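Local atomic coordinates of lipoate-protein ligase 1 (Plasmodium falciparum, PDB entry 5T8U), a protein that belongs to the lipoate-protein ligase family, pairing a lipoyl ligase A/B-type catalytic domain with a C-terminal domain, and holds lipoic acid in this model. Residues P12-Q20 with I241-N249; N61-Q71 with A90-H101. All blocks are in the same frame, centred on the assembly; numbering follows the deposited sequence.

Interaction 1: residues P12-Q20 with I241-N249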
loop_
_atom_site.group_PDB
_atom_site.type_symbol
_atom_site.label_atom_id
_atom_site.label_comp_id
_atom_site.label_asym_id
_atom_site.label_seq_id
_atom_site.Cartn_x
_atom_site.Cartn_y
_atom_site.Cartn_z
ATOM N N PRO A 12 17.931 5.887 -11.996
ATOM C CA PRO A 12 16.569 5.919 -11.450
ATOM C C PRO A 12 15.532 6.178 -12.533
ATOM O O PRO A 12 15.838 6.662 -13.625
ATOM C CB PRO A 12 16.617 7.066 -10.429
ATOM C CG PRO A 12 17.835 7.858 -10.777
ATOM C CD PRO A 12 18.803 6.896 -11.374
ATOM N N LEU A 13 14.283 5.846 -12.210
ATOM C CA LEU A 13 13.179 5.932 -13.156
ATOM C C LEU A 13 12.022 6.719 -12.560
ATOM O O LEU A 13 11.720 6.603 -11.366
ATOM C CB LEU A 13 12.679 4.543 -13.566
ATOM C CG LEU A 13 13.470 3.777 -14.626
ATOM C CD1 LEU A 13 12.934 2.358 -14.745
ATOM C CD2 LEU A 13 13.400 4.482 -15.972
ATOM N N VAL A 14 11.372 7.507 -13.412
ATOM C CA VAL A 14 10.159 8.238 -13.071
ATOM C C VAL A 14 9.087 7.797 -14.060
ATOM O O VAL A 14 9.199 8.059 -15.265
ATOM C CB VAL A 14 10.367 9.757 -13.123
ATOM C CG1 VAL A 14 9.135 10.485 -12.611
ATOM C CG2 VAL A 14 11.602 10.155 -12.325
ATOM N N LEU A 15 8.057 7.127 -13.557
ATOM C CA LEU A 15 6.989 6.569 -14.370
ATOM C C LEU A 15 5.677 7.258 -14.019
ATOM O O LEU A 15 5.446 7.631 -12.863
ATOM C CB LEU A 15 6.869 5.056 -14.153
ATOM C CG LEU A 15 8.194 4.292 -14.067
ATOM C CD1 LEU A 15 7.942 2.812 -13.814
ATOM C CD2 LEU A 15 9.024 4.488 -15.324
ATOM N N VAL A 16 4.821 7.428 -15.023
ATOM C CA VAL A 16 3.553 8.126 -14.868
ATOM C C VAL A 16 2.469 7.328 -15.576
ATOM O O VAL A 16 2.712 6.726 -16.628
ATOM C CB VAL A 16 3.626 9.562 -15.429
ATOM C CG1 VAL A 16 2.275 10.261 -15.318
ATOM C CG2 VAL A 16 4.699 10.357 -14.702
ATOM N N SER A 17 1.273 7.322 -14.994
ATOM C CA SER A 17 0.098 6.720 -15.608
ATOM C C SER A 17 -1.001 7.769 -15.670
ATOM O O SER A 17 -1.444 8.269 -14.630
ATOM C CB SER A 17 -0.373 5.495 -14.823
ATOM O OG SER A 17 -1.620 5.031 -15.310
ATOM N N ASN A 18 -1.431 8.109 -16.885
ATOM C CA ASN A 18 -2.541 9.037 -17.053
ATOM C C ASN A 18 -3.896 8.361 -16.906
ATOM O O ASN A 18 -4.912 9.061 -16.824
ATOM C CB ASN A 18 -2.456 9.726 -18.418
ATOM C CG ASN A 18 -1.357 10.767 -18.475
ATOM O OD1 ASN A 18 -1.423 11.792 -17.798
ATOM N ND2 ASN A 18 -0.342 10.514 -19.292
ATOM N N ASN A 19 -3.938 7.032 -16.868
ATOM C CA ASN A 19 -5.186 6.335 -16.596
ATOM C C ASN A 19 -5.667 6.671 -15.190
ATOM O O ASN A 19 -4.875 6.966 -14.291
ATOM C CB ASN A 19 -4.998 4.826 -16.751
ATOM C CG ASN A 19 -6.313 4.070 -16.748
ATOM O OD1 ASN A 19 -7.157 4.272 -15.876
ATOM N ND2 ASN A 19 -6.497 3.201 -17.735
ATOM N N GLN A 20 -6.989 6.628 -15.002
ATOM C CA GLN A 20 -7.600 7.047 -13.746
ATOM C C GLN A 20 -8.497 5.966 -13.152
ATOM O O GLN A 20 -9.379 6.276 -12.344
ATOM C CB GLN A 20 -8.388 8.343 -13.950
ATOM C CG GLN A 20 -7.533 9.496 -14.460
ATOM C CD GLN A 20 -8.324 10.773 -14.663
ATOM O OE1 GLN A 20 -9.536 10.739 -14.874
ATOM N NE2 GLN A 20 -7.640 11.909 -14.593
ATOM N N ILE A 241 15.636 15.909 -16.279
ATOM C CA ILE A 241 14.597 15.064 -15.706
ATOM C C ILE A 241 13.978 14.260 -16.839
ATOM O O ILE A 241 13.822 14.767 -17.955
ATOM C CB ILE A 241 13.528 15.901 -14.968
ATOM C CG1 ILE A 241 14.053 16.335 -13.595
ATOM C CG2 ILE A 241 12.211 15.126 -14.822
ATOM C CD1 ILE A 241 13.150 17.315 -12.862
ATOM N N THR A 242 13.631 13.006 -16.557
ATOM C CA THR A 242 13.024 12.121 -17.542
ATOM C C THR A 242 11.776 11.486 -16.949
ATOM O O THR A 242 11.764 11.094 -15.778
ATOM C CB THR A 242 14.005 11.032 -17.997
ATOM O OG1 THR A 242 15.193 11.644 -18.515
ATOM C CG2 THR A 242 13.381 10.159 -19.078
ATOM N N VAL A 243 10.730 11.380 -17.769
ATOM C CA VAL A 243 9.425 10.904 -17.326
ATOM C C VAL A 243 8.906 9.913 -18.361
ATOM O O VAL A 243 8.812 10.245 -19.548
ATOM C CB VAL A 243 8.423 12.058 -17.140
ATOM C CG1 VAL A 243 7.060 11.533 -16.695
ATOM C CG2 VAL A 243 8.960 13.066 -16.133
ATOM N N HIS A 244 8.572 8.705 -17.916
ATOM C CA HIS A 244 7.995 7.682 -18.774
ATOM C C HIS A 244 6.497 7.562 -18.521
ATOM O O HIS A 244 6.021 7.734 -17.396
ATOM C CB HIS A 244 8.667 6.327 -18.542
ATOM C CG HIS A 244 10.052 6.233 -19.101
ATOM N ND1 HIS A 244 11.144 6.810 -18.487
ATOM C CD2 HIS A 244 10.524 5.628 -20.216
ATOM C CE1 HIS A 244 12.228 6.564 -19.202
ATOM N NE2 HIS A 244 11.879 5.850 -20.256
ATOM N N TYR A 245 5.757 7.265 -19.588
ATOM C CA TYR A 245 4.311 7.078 -19.531
ATOM C C TYR A 245 4.000 5.634 -19.896
ATOM O O TYR A 245 4.307 5.191 -21.008
ATOM C CB TYR A 245 3.600 8.054 -20.472
ATOM C CG TYR A 245 3.765 9.502 -20.063
ATOM C CD1 TYR A 245 2.765 10.166 -19.368
ATOM C CD2 TYR A 245 4.929 10.201 -20.360
ATOM C CE1 TYR A 245 2.913 11.486 -18.984
ATOM C CE2 TYR A 245 5.087 11.522 -19.981
ATOM C CZ TYR A 245 4.077 12.159 -19.293
ATOM O OH TYR A 245 4.232 13.474 -18.916
ATOM N N ILE A 246 3.385 4.906 -18.964
ATOM C CA ILE A 246 3.230 3.463 -19.091
ATOM C C ILE A 246 1.779 3.029 -19.265
ATOM O O ILE A 246 1.542 1.882 -19.675
ATOM C CB ILE A 246 3.856 2.732 -17.885
ATOM C CG1 ILE A 246 3.224 3.216 -16.575
ATOM C CG2 ILE A 246 5.364 2.946 -17.869
ATOM C CD1 ILE A 246 3.625 2.402 -15.361
ATOM N N ASP A 247 0.804 3.892 -18.974
ATOM C CA ASP A 247 -0.593 3.492 -19.095
ATOM C C ASP A 247 -0.967 3.075 -20.513
ATOM O O ASP A 247 -2.027 2.468 -20.701
ATOM C CB ASP A 247 -1.509 4.623 -18.624
ATOM C CG ASP A 247 -1.279 5.913 -19.379
ATOM O OD1 ASP A 247 -0.127 6.168 -19.784
ATOM O OD2 ASP A 247 -2.252 6.675 -19.562
ATOM N N GLN A 248 -0.130 3.382 -21.505
ATOM C CA GLN A 248 -0.355 2.954 -22.878
ATOM C C GLN A 248 0.774 2.092 -23.423
ATOM O O GLN A 248 0.714 1.688 -24.591
ATOM C CB GLN A 248 -0.556 4.176 -23.786
ATOM C CG GLN A 248 -2.014 4.580 -23.942
ATOM C CD GLN A 248 -2.186 6.060 -24.211
ATOM O OE1 GLN A 248 -1.336 6.695 -24.835
ATOM N NE2 GLN A 248 -3.292 6.621 -23.732
ATOM N N ASN A 249 1.794 1.796 -22.622
ATOM C CA ASN A 249 2.877 0.910 -23.042
ATOM C C ASN A 249 2.311 -0.493 -23.218
ATOM O O ASN A 249 2.120 -1.228 -22.246
ATOM C CB ASN A 249 4.007 0.935 -22.019
ATOM C CG ASN A 249 5.189 0.083 -22.434
ATOM O OD1 ASN A 249 5.023 -1.011 -22.970
ATOM N ND2 ASN A 249 6.393 0.585 -22.193
#

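Interaction 2: residues N61-Q71 with A90-H101. With LPA (lipoic acid), chain C.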
loop_
_atom_site.group_PDB
_atom_site.type_symbol
_atom_site.label_atom_id
_atom_site.label_comp_id
_atom_site.label_asym_id
_atom_site.label_seq_id
_atom_site.Cartn_x
_atom_site.Cartn_y
_atom_site.Cartn_z
ATOM N N ASN A 61 -6.503 8.356 -9.288
ATOM C CA ASN A 61 -7.673 7.510 -9.463
ATOM C C ASN A 61 -8.936 8.319 -9.213
ATOM O O ASN A 61 -8.949 9.246 -8.398
ATOM C CB ASN A 61 -7.645 6.303 -8.518
ATOM C CG ASN A 61 -6.278 5.661 -8.436
ATOM O OD1 ASN A 61 -5.902 4.857 -9.288
ATOM N ND2 ASN A 61 -5.526 6.012 -7.402
ATOM N N ASN A 62 -9.997 7.954 -9.922
ATOM C CA ASN A 62 -11.293 8.596 -9.744
ATOM C C ASN A 62 -11.923 8.090 -8.445
ATOM O O ASN A 62 -11.289 7.407 -7.635
ATOM C CB ASN A 62 -12.174 8.340 -10.964
ATOM C CG ASN A 62 -12.615 9.624 -11.644
ATOM O OD1 ASN A 62 -12.904 10.622 -10.982
ATOM N ND2 ASN A 62 -12.664 9.605 -12.970
ATOM N N ARG A 63 -13.195 8.426 -8.239
ATOM C CA ARG A 63 -13.875 8.121 -6.985
ATOM C C ARG A 63 -13.809 6.628 -6.689
ATOM O O ARG A 63 -14.379 5.815 -7.423
ATOM C CB ARG A 63 -15.325 8.600 -7.062
ATOM C CG ARG A 63 -15.439 10.095 -7.350
ATOM C CD ARG A 63 -16.876 10.586 -7.432
ATOM N NE ARG A 63 -17.520 10.211 -8.691
ATOM C CZ ARG A 63 -18.557 9.384 -8.811
ATOM N NH1 ARG A 63 -19.115 8.821 -7.747
ATOM N NH2 ARG A 63 -19.050 9.125 -10.015
ATOM N N SER A 64 -13.113 6.265 -5.611
ATOM C CA SER A 64 -12.861 4.860 -5.318
ATOM C C SER A 64 -12.741 4.645 -3.815
ATOM O O SER A 64 -12.456 5.571 -3.051
ATOM C CB SER A 64 -11.585 4.368 -6.011
ATOM O OG SER A 64 -11.559 4.758 -7.372
ATOM N N ILE A 65 -12.965 3.397 -3.408
ATOM C CA ILE A 65 -12.691 2.921 -2.055
ATOM C C ILE A 65 -11.715 1.762 -2.183
ATOM O O ILE A 65 -12.020 0.757 -2.837
ATOM C CB ILE A 65 -13.966 2.470 -1.323
ATOM C CG1 ILE A 65 -15.014 3.585 -1.297
ATOM C CG2 ILE A 65 -13.635 2.012 0.102
ATOM C CD1 ILE A 65 -14.604 4.808 -0.506
ATOM N N ILE A 66 -10.543 1.900 -1.569
ATOM C CA ILE A 66 -9.528 0.855 -1.569
ATOM C C ILE A 66 -9.399 0.349 -0.140
ATOM O O ILE A 66 -9.135 1.129 0.784
ATOM C CB ILE A 66 -8.185 1.359 -2.117
ATOM C CG1 ILE A 66 -8.378 1.988 -3.502
ATOM C CG2 ILE A 66 -7.196 0.209 -2.229
ATOM C CD1 ILE A 66 -8.754 3.462 -3.488
ATOM N N ILE A 67 -9.582 -0.957 0.038
ATOM C CA ILE A 67 -9.798 -1.542 1.356
ATOM C C ILE A 67 -8.468 -1.894 2.011
ATOM O O ILE A 67 -8.013 -1.203 2.930
ATOM C CB ILE A 67 -10.708 -2.781 1.250
ATOM C CG1 ILE A 67 -12.051 -2.405 0.619
ATOM C CG2 ILE A 67 -10.937 -3.390 2.616
ATOM C CD1 ILE A 67 -12.918 -3.594 0.255
ATOM N N GLY A 68 -7.841 -2.971 1.550
ATOM C CA GLY A 68 -6.660 -3.506 2.201
ATOM C C GLY A 68 -6.655 -5.019 2.158
ATOM O O GLY A 68 -7.711 -5.648 2.281
ATOM N N LYS A 69 -5.473 -5.616 1.991
ATOM C CA LYS A 69 -5.394 -7.048 1.721
ATOM C C LYS A 69 -6.117 -7.881 2.771
ATOM O O LYS A 69 -6.653 -8.948 2.452
ATOM C CB LYS A 69 -3.929 -7.483 1.632
ATOM C CG LYS A 69 -3.743 -8.990 1.597
ATOM C CD LYS A 69 -2.336 -9.382 1.190
ATOM C CE LYS A 69 -1.868 -10.608 1.957
ATOM N NZ LYS A 69 -0.664 -11.234 1.344
ATOM N N ASN A 70 -6.153 -7.415 4.021
ATOM C CA ASN A 70 -6.641 -8.222 5.135
ATOM C C ASN A 70 -7.827 -7.588 5.855
ATOM O O ASN A 70 -8.147 -7.989 6.977
ATOM C CB ASN A 70 -5.504 -8.479 6.127
ATOM C CG ASN A 70 -4.376 -9.289 5.521
ATOM O OD1 ASN A 70 -4.611 -10.281 4.829
ATOM N ND2 ASN A 70 -3.143 -8.866 5.770
ATOM N N GLN A 71 -8.492 -6.619 5.240
ATOM C CA GLN A 71 -9.630 -5.968 5.868
ATOM C C GLN A 71 -10.941 -6.622 5.439
ATOM O O GLN A 71 -11.036 -7.258 4.387
ATOM C CB GLN A 71 -9.654 -4.479 5.522
ATOM C CG GLN A 71 -8.986 -3.587 6.550
ATOM C CD GLN A 71 -9.304 -2.121 6.334
ATOM O OE1 GLN A 71 -9.121 -1.590 5.239
ATOM N NE2 GLN A 71 -9.791 -1.460 7.379
ATOM N N ALA A 90 -12.105 -1.617 -4.520
ATOM C CA ALA A 90 -10.907 -2.386 -4.814
ATOM C C ALA A 90 -10.259 -2.846 -3.516
ATOM O O ALA A 90 -10.494 -2.285 -2.443
ATOM C CB ALA A 90 -9.909 -1.572 -5.645
ATOM N N ARG A 91 -9.439 -3.887 -3.635
ATOM C CA ARG A 91 -8.645 -4.411 -2.531
ATOM C C ARG A 91 -7.195 -4.467 -2.984
ATOM O O ARG A 91 -6.873 -5.160 -3.955
ATOM C CB ARG A 91 -9.135 -5.799 -2.101
ATOM C CG ARG A 91 -8.267 -6.477 -1.042
ATOM C CD ARG A 91 -8.732 -7.902 -0.781
ATOM N NE ARG A 91 -10.091 -7.949 -0.245
ATOM C CZ ARG A 91 -10.399 -7.990 1.050
ATOM N NH1 ARG A 91 -9.449 -7.992 1.976
ATOM N NH2 ARG A 91 -11.670 -8.028 1.421
ATOM N N ARG A 92 -6.328 -3.740 -2.287
ATOM C CA ARG A 92 -4.922 -3.688 -2.647
ATOM C C ARG A 92 -4.170 -4.865 -2.029
ATOM O O ARG A 92 -4.713 -5.647 -1.244
ATOM C CB ARG A 92 -4.307 -2.360 -2.206
ATOM C CG ARG A 92 -4.476 -2.054 -0.727
ATOM C CD ARG A 92 -3.825 -0.737 -0.345
ATOM N NE ARG A 92 -3.907 -0.497 1.093
ATOM C CZ ARG A 92 -4.924 0.106 1.706
ATOM N NH1 ARG A 92 -4.899 0.268 3.021
ATOM N NH2 ARG A 92 -5.964 0.548 1.013
ATOM N N PHE A 93 -2.896 -4.986 -2.399
ATOM C CA PHE A 93 -2.051 -6.074 -1.929
ATOM C C PHE A 93 -1.295 -5.737 -0.653
ATOM O O PHE A 93 -0.683 -6.632 -0.060
ATOM C CB PHE A 93 -1.049 -6.466 -3.022
ATOM C CG PHE A 93 -1.693 -6.980 -4.280
ATOM C CD1 PHE A 93 -2.660 -7.969 -4.226
ATOM C CD2 PHE A 93 -1.336 -6.465 -5.517
ATOM C CE1 PHE A 93 -3.255 -8.442 -5.381
ATOM C CE2 PHE A 93 -1.931 -6.932 -6.676
ATOM C CZ PHE A 93 -2.890 -7.922 -6.607
ATOM N N THR A 94 -1.322 -4.482 -0.215
ATOM C CA THR A 94 -0.643 -4.064 0.999
ATOM C C THR A 94 -1.632 -4.030 2.163
ATOM O O THR A 94 -2.832 -4.262 2.004
ATOM C CB THR A 94 0.007 -2.691 0.807
ATOM O OG1 THR A 94 -1.005 -1.714 0.537
ATOM C CG2 THR A 94 1.000 -2.719 -0.343
ATOM N N GLY A 95 -1.111 -3.733 3.354
ATOM C CA GLY A 95 -1.938 -3.571 4.528
ATOM C C GLY A 95 -2.446 -2.148 4.675
ATOM O O GLY A 95 -2.239 -1.284 3.823
ATOM N N GLY A 96 -3.130 -1.912 5.786
ATOM C CA GLY A 96 -3.659 -0.606 6.118
ATOM C C GLY A 96 -5.172 -0.616 6.176
ATOM O O GLY A 96 -5.823 -1.660 6.082
ATOM N N GLY A 97 -5.736 0.584 6.332
ATOM C CA GLY A 97 -7.167 0.752 6.439
ATOM C C GLY A 97 -7.806 1.173 5.125
ATOM O O GLY A 97 -7.140 1.453 4.132
ATOM N N ALA A 98 -9.136 1.211 5.140
ATOM C CA ALA A 98 -9.887 1.603 3.956
ATOM C C ALA A 98 -9.741 3.099 3.715
ATOM O O ALA A 98 -9.921 3.908 4.632
ATOM C CB ALA A 98 -11.362 1.232 4.116
ATOM N N VAL A 99 -9.411 3.467 2.477
ATOM C CA VAL A 99 -9.221 4.860 2.100
ATOM C C VAL A 99 -10.057 5.161 0.864
ATOM O O VAL A 99 -10.475 4.266 0.125
ATOM C CB VAL A 99 -7.737 5.196 1.836
ATOM C CG1 VAL A 99 -6.922 5.036 3.115
ATOM C CG2 VAL A 99 -7.179 4.321 0.725
ATOM N N TYR A 100 -10.291 6.452 0.648
ATOM C CA TYR A 100 -11.068 6.952 -0.475
ATOM C C TYR A 100 -10.160 7.730 -1.415
ATOM O O TYR A 100 -9.239 8.422 -0.971
ATOM C CB TYR A 100 -12.205 7.846 0.024
ATOM C CG TYR A 100 -13.002 8.541 -1.056
ATOM C CD1 TYR A 100 -14.023 7.885 -1.731
ATOM C CD2 TYR A 100 -12.751 9.866 -1.381
ATOM C CE1 TYR A 100 -14.759 8.523 -2.708
ATOM C CE2 TYR A 100 -13.483 10.514 -2.358
ATOM C CZ TYR A 100 -14.486 9.837 -3.017
ATOM O OH TYR A 100 -15.220 10.473 -3.990
ATOM N N HIS A 101 -10.425 7.615 -2.713
ATOM C CA HIS A 101 -9.625 8.271 -3.737
ATOM C C HIS A 101 -10.526 9.064 -4.666
ATOM O O HIS A 101 -11.678 8.695 -4.907
ATOM C CB HIS A 101 -8.825 7.261 -4.572
ATOM C CG HIS A 101 -7.562 6.792 -3.921
ATOM N ND1 HIS A 101 -7.177 7.186 -2.658
ATOM C CD2 HIS A 101 -6.592 5.959 -4.367
ATOM C CE1 HIS A 101 -6.025 6.615 -2.353
ATOM N NE2 HIS A 101 -5.649 5.865 -3.373
HETATM C C1 LPA C . -3.320 4.098 5.804
HETATM O O1 LPA C . -3.658 5.253 6.171
HETATM C C2 LPA C . -2.480 3.915 4.542
HETATM O O2 LPA C . -3.672 3.094 6.479
HETATM C C3 LPA C . -3.323 4.278 3.323
HETATM C C4 LPA C . -2.651 3.769 2.051
HETATM C C5 LPA C . -3.645 3.870 0.895
HETATM C C6 LPA C . -3.115 3.300 -0.272
HETATM S S6 LPA C . -4.262 2.920 -1.228
HETATM C C7 LPA C . -1.998 4.616 -1.237
HETATM C C8 LPA C . -2.240 4.435 -2.803
HETATM S S8 LPA C . -3.534 3.152 -2.994
#

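Interaction 1: residues P12-Q20 with I241-N249
Val16 plugs the notch between Val243 and Tyr245, where strand 244-245 runs parallel to strand 13-17 at the outer edge of the large mixed sheet. Its two methyls divide the work. CG2 presses on Val243 CG1 at 3.3 Å, a tight fit, while CG1, anti to the backbone N (chi1 177°), lies alongside the tyrosine ring, 3.9 Å from Tyr245 CE1. Val14 adds a smaller bump on this side, its CB set against Thr242 O and its flank covered by Ile221 of helix 213-227.

Across the sheet the fit is between leucines and a histidine. Leu15 lays CD2 against His244 CB, and Leu13 brings its own CD2 to 4.0 Å from His244 CE1, so two methyls brace the histidine while Val14 O sits at the ring edge. Leu32 of helix 22-34 packs on both Leu15 and Ile246 on this side.

The parallel pairing itself is short: His244 N gives to Val14 O, Val16 N to His244 O, and Ile246 N to Val16 O. Beyond it, side chains and backbone of 17-19 meet Tyr245 and Asp247. The Asn18 amide comes to the tyrosine edge, ND2 3.1 Å from Tyr245 CD1, with the two planes only 13° apart. Ser17 OG, hydrogen-bonded to Asn25, rests on Asp247 CB at 3.3 Å. The Asp247 carboxylate then faces the backbone just past strand 13-17, OD2 lying 3.1 Å from Asn18 N and 3.2 Å from Asn19 N.

Interaction 2: residues N61-Q71 with A90-H101
The guanidinium of Arg92 is sandwiched between protein backbone and ligand: Gly68 CA lies over the centre of one face and C5 of lipoic acid over the opposite one, each 4.0 Å from the plane. Its rotation is fixed from within its own segment. Arg92 NH1 gives a nearly straight bond to Gly97 O (2.8 Å, 173°), and NE and NH1 together reach Gly95 O side-on, so the loop wraps round the guanidinium edge. The bond from NH2 across to Ile66 O is weak.

Arg91, next door, works differently. Bent at chi3 (-63°), it turns its end onto the backbone, where NH1 and NH2 both grip Gln71 O; NH2 also bonds Cys271 O. Arg91 to Gly97 (RRFTGGG) match the RRxxGGG motif of lipoate ligases and loop out between strands 88-90 and 99-101 of a small mixed sheet. Strand 64-66 is the middle strand, parallel to the first and antiparallel to the second. Ile66 N and O pair with Val99, Ser64 N and O with His101, while Ile65 O and Ile67 N take Ala90. Further along, Lys69 N bonds Thr94 O.

On the pocket side, Ile66 drops CD1 over the His101 face, 3.7 Å from the ring centroid, a CH-pi contact. Asn61, its OD1 bonded to Asn25, lies alongside that ring with the planes 10° apart, ND2 being 3.2 Å from His101 CD2. Facing the other way, Ile65 CD1 meets the Tyr100 ring at its edge, 3.4 Å from Tyr100 CD1. His101 NE2 stands 3.5 Å from lipoic acid S8, and Gly97 N donates to the carboxylate atom O2 at 3.3 Å.

Overall arrangement
Along the chain the order is 12-20, 61-71, 90-101, 241-249, so both halves of interaction 2 fall between those of interaction 1. The centres are 22 Å apart. Interaction 1 closes one edge of the eight-stranded sheet, whereas interaction 2 builds the small three-stranded sheet at the lipoic acid pocket; the side chain of Ser17 is still about 12 Å from lipoic acid. Strand 55-59, neighbour of 13-17, leads directly into 61-71, and Gln20 O probably accepts a hydrogen bond from Asn62 N where the two contacts meet. Helix 22-34 packs against both, and its Asn25 bonds both Ser17 and Asn61, so one side chain joins the two contacts.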